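PDB 6SKI: putative type VI secretion protein from Escherichia coli, which probably hydrolyses phospholipids as a toxic type VI secretion effector that is loaded onto the VgrG spike for delivery. Local coordinates for residues M165-M176 against I217-D228. Residues are numbered along the deposited sequence; the frame is centred on the assembly and turned at random.
Sequences MERITQALSEFM and IARAIAKGLRGD
Two helices of the alpha/beta-hydrolase-like domain, 156-178 and 215-225, pack roughly parallel, and Thr169 meets Ala220 and Gly224 where they draw close. The segment axes come within 7.4 Å and cross at -28°. The close approach is consistent with glycine at 224: its CA lies 3.7 Å from Leu172 CB and against Thr169 O, with little room there for a side chain. One turn earlier, the small CB of Ala220 fits against Met165 O and Thr169 OG1. Thr169 OG1, set beside its own backbone N (chi1 -77°), donates to Ala220 O over 2.8 Å, striking that carbonyl well to the side, at a C=O...donor angle of 105°. That torsion turns Thr169 CG2 the other way, toward the aliphatic chain and NZ of Lys223. Thr169 O, which also touches Gly224 CA, accepts two hydrogen bonds from its own helix, Ser173 N and Ser173 OG, from opposite faces of its plane.

Leu172 splits its branches: CD1 rests 3.7 Å from Ile221 CG2, while CD2 reaches Leu225 CD2. Ile168 and Leu172, which also touch helix 215-225, and Phe175 pack on strand 22-43 of the central sheet. At the N-terminal end Met165, its chain bent at chi2, lays SD 3.4 Å from Ile217 CG1, beside helix 198-211. A type I' turn runs from Leu225 to Asp228, whose side chain points toward helix 156-178. Outside the two segments, Asp228 OD1 forms a salt bridge with a basic side chain of the partner protein's chain; OD2 faces Met176 CE.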
# COMPACT_ATOMS: atom_id res chain seq x y z
N MET A 165 -6.07 8.02 10.70
CA MET A 165 -6.98 8.60 11.69
C MET A 165 -7.27 10.06 11.39
O MET A 165 -8.43 10.50 11.44
CB MET A 165 -6.42 8.45 13.10
CG MET A 165 -5.76 7.14 13.37
SD MET A 165 -6.91 5.92 13.99
CE MET A 165 -6.04 4.41 13.60
N GLU A 166 -6.24 10.84 11.07
CA GLU A 166 -6.47 12.24 10.73
C GLU A 166 -7.33 12.38 9.47
O GLU A 166 -8.22 13.24 9.39
CB GLU A 166 -5.15 12.99 10.56
CG GLU A 166 -4.37 13.17 11.86
CD GLU A 166 -3.12 12.33 11.92
OE1 GLU A 166 -2.92 11.65 12.95
OE2 GLU A 166 -2.33 12.36 10.95
N ARG A 167 -7.10 11.52 8.49
CA ARG A 167 -7.88 11.56 7.26
C ARG A 167 -9.31 11.09 7.49
O ARG A 167 -10.24 11.55 6.81
CB ARG A 167 -7.18 10.73 6.19
CG ARG A 167 -5.93 11.37 5.62
CD ARG A 167 -6.24 12.13 4.35
NE ARG A 167 -5.19 13.09 4.02
CZ ARG A 167 -4.22 12.86 3.14
NH1 ARG A 167 -4.16 11.70 2.50
NH2 ARG A 167 -3.31 13.78 2.90
N ILE A 168 -9.52 10.18 8.45
CA ILE A 168 -10.87 9.79 8.85
C ILE A 168 -11.60 10.98 9.45
O ILE A 168 -12.78 11.21 9.16
CB ILE A 168 -10.81 8.62 9.84
CG1 ILE A 168 -10.57 7.30 9.12
CG2 ILE A 168 -12.09 8.54 10.66
CD1 ILE A 168 -10.03 6.22 10.03
N THR A 169 -10.90 11.75 10.29
CA THR A 169 -11.50 12.96 10.83
C THR A 169 -11.90 13.92 9.72
O THR A 169 -13.01 14.46 9.72
CB THR A 169 -10.53 13.64 11.80
OG1 THR A 169 -10.53 12.94 13.05
CG2 THR A 169 -10.92 15.08 12.04
N GLN A 170 -11.01 14.11 8.74
CA GLN A 170 -11.30 15.02 7.64
C GLN A 170 -12.49 14.54 6.82
O GLN A 170 -13.36 15.33 6.44
CB GLN A 170 -10.07 15.18 6.75
CG GLN A 170 -10.33 15.94 5.47
CD GLN A 170 -9.22 15.77 4.46
OE1 GLN A 170 -8.06 15.57 4.82
NE2 GLN A 170 -9.58 15.83 3.18
N ALA A 171 -12.56 13.23 6.54
CA ALA A 171 -13.65 12.70 5.73
C ALA A 171 -14.98 12.79 6.46
O ALA A 171 -16.01 13.08 5.85
CB ALA A 171 -13.35 11.25 5.34
N LEU A 172 -14.97 12.55 7.77
CA LEU A 172 -16.19 12.69 8.56
C LEU A 172 -16.65 14.15 8.59
O LEU A 172 -17.85 14.43 8.51
CB LEU A 172 -15.97 12.16 9.97
CG LEU A 172 -16.23 10.67 10.15
CD1 LEU A 172 -16.05 10.29 11.60
CD2 LEU A 172 -17.63 10.34 9.69
N SER A 173 -15.70 15.08 8.71
CA SER A 173 -16.04 16.49 8.66
C SER A 173 -16.69 16.84 7.33
O SER A 173 -17.72 17.52 7.29
CB SER A 173 -14.79 17.35 8.87
OG SER A 173 -14.15 17.03 10.09
N GLU A 174 -16.12 16.37 6.22
CA GLU A 174 -16.69 16.66 4.92
C GLU A 174 -18.09 16.05 4.78
O GLU A 174 -19.01 16.71 4.28
CB GLU A 174 -15.77 16.15 3.81
CG GLU A 174 -14.44 16.87 3.74
CD GLU A 174 -13.48 16.20 2.77
OE1 GLU A 174 -13.85 15.18 2.16
OE2 GLU A 174 -12.34 16.70 2.63
N PHE A 175 -18.26 14.81 5.24
CA PHE A 175 -19.56 14.16 5.13
C PHE A 175 -20.63 14.91 5.91
O PHE A 175 -21.73 15.13 5.40
CB PHE A 175 -19.48 12.72 5.62
CG PHE A 175 -20.82 12.05 5.71
CD1 PHE A 175 -21.64 11.96 4.60
CD2 PHE A 175 -21.27 11.53 6.91
CE1 PHE A 175 -22.87 11.35 4.68
CE2 PHE A 175 -22.51 10.93 6.99
CZ PHE A 175 -23.30 10.84 5.88
N MET A 176 -20.32 15.31 7.14
CA MET A 176 -21.30 16.02 7.94
C MET A 176 -21.37 17.50 7.60
O MET A 176 -22.22 18.21 8.15
CB MET A 176 -20.99 15.83 9.43
CG MET A 176 -21.40 14.46 9.94
SD MET A 176 -23.17 14.17 9.78
CE MET A 176 -23.67 14.22 11.50
N ILE A 217 -8.93 6.05 17.40
CA ILE A 217 -9.97 5.95 16.39
C ILE A 217 -11.25 6.62 16.87
O ILE A 217 -11.89 7.36 16.12
CB ILE A 217 -10.22 4.48 16.01
CG1 ILE A 217 -8.89 3.77 15.74
CG2 ILE A 217 -11.10 4.39 14.79
CD1 ILE A 217 -9.04 2.32 15.46
N ALA A 218 -11.65 6.35 18.11
CA ALA A 218 -12.83 7.00 18.66
C ALA A 218 -12.63 8.50 18.75
O ALA A 218 -13.57 9.27 18.50
CB ALA A 218 -13.16 6.41 20.03
N ARG A 219 -11.42 8.94 19.10
CA ARG A 219 -11.12 10.36 19.13
C ARG A 219 -11.26 10.99 17.75
O ARG A 219 -11.79 12.09 17.61
CB ARG A 219 -9.72 10.59 19.67
CG ARG A 219 -9.65 10.82 21.16
CD ARG A 219 -8.22 11.01 21.60
NE ARG A 219 -7.71 9.83 22.29
CZ ARG A 219 -6.51 9.32 22.09
NH1 ARG A 219 -5.69 9.88 21.21
NH2 ARG A 219 -6.12 8.24 22.76
N ALA A 220 -10.80 10.28 16.71
CA ALA A 220 -10.92 10.81 15.36
C ALA A 220 -12.37 10.86 14.91
O ALA A 220 -12.79 11.82 14.26
CB ALA A 220 -10.09 9.96 14.40
N ILE A 221 -13.15 9.83 15.24
CA ILE A 221 -14.57 9.83 14.87
C ILE A 221 -15.30 10.95 15.58
O ILE A 221 -16.18 11.60 15.00
CB ILE A 221 -15.20 8.46 15.17
CG1 ILE A 221 -14.46 7.35 14.43
CG2 ILE A 221 -16.66 8.45 14.75
CD1 ILE A 221 -14.88 5.96 14.84
N ALA A 222 -14.96 11.21 16.85
CA ALA A 222 -15.60 12.29 17.58
C ALA A 222 -15.18 13.65 17.03
O ALA A 222 -16.01 14.56 16.90
CB ALA A 222 -15.28 12.18 19.06
N LYS A 223 -13.90 13.81 16.71
CA LYS A 223 -13.38 15.05 16.14
C LYS A 223 -13.84 15.27 14.70
O LYS A 223 -13.71 16.38 14.19
CB LYS A 223 -11.85 15.04 16.22
CG LYS A 223 -11.17 16.33 15.81
CD LYS A 223 -9.67 16.23 15.97
CE LYS A 223 -8.98 17.45 15.40
NZ LYS A 223 -9.38 17.70 13.99
N GLY A 224 -14.41 14.25 14.06
CA GLY A 224 -14.95 14.43 12.73
C GLY A 224 -16.44 14.66 12.78
O GLY A 224 -16.98 15.48 12.03
N LEU A 225 -17.11 13.95 13.68
CA LEU A 225 -18.52 14.22 13.95
C LEU A 225 -18.72 15.45 14.81
O LEU A 225 -19.87 15.87 15.01
CB LEU A 225 -19.16 13.01 14.62
CG LEU A 225 -19.31 11.78 13.72
CD1 LEU A 225 -20.26 10.78 14.33
CD2 LEU A 225 -19.77 12.20 12.33
N ARG A 226 -17.64 16.04 15.32
CA ARG A 226 -17.69 17.26 16.13
C ARG A 226 -18.57 17.05 17.37
O ARG A 226 -19.38 17.91 17.73
CB ARG A 226 -18.18 18.45 15.31
CG ARG A 226 -17.09 19.10 14.48
CD ARG A 226 -17.59 20.36 13.82
NE ARG A 226 -19.00 20.25 13.46
CZ ARG A 226 -19.82 21.29 13.33
NH1 ARG A 226 -21.09 21.10 13.00
NH2 ARG A 226 -19.37 22.51 13.55
N GLY A 227 -18.40 15.91 18.03
CA GLY A 227 -19.11 15.61 19.24
C GLY A 227 -20.46 14.94 19.05
O GLY A 227 -21.07 14.54 20.05
N ASP A 228 -20.93 14.82 17.82
CA ASP A 228 -22.23 14.20 17.58
C ASP A 228 -22.25 12.77 18.09
O ASP A 228 -21.24 12.06 18.07
CB ASP A 228 -22.56 14.23 16.09
CG ASP A 228 -22.85 15.62 15.58
OD1 ASP A 228 -22.77 16.57 16.38
OD2 ASP A 228 -23.15 15.76 14.37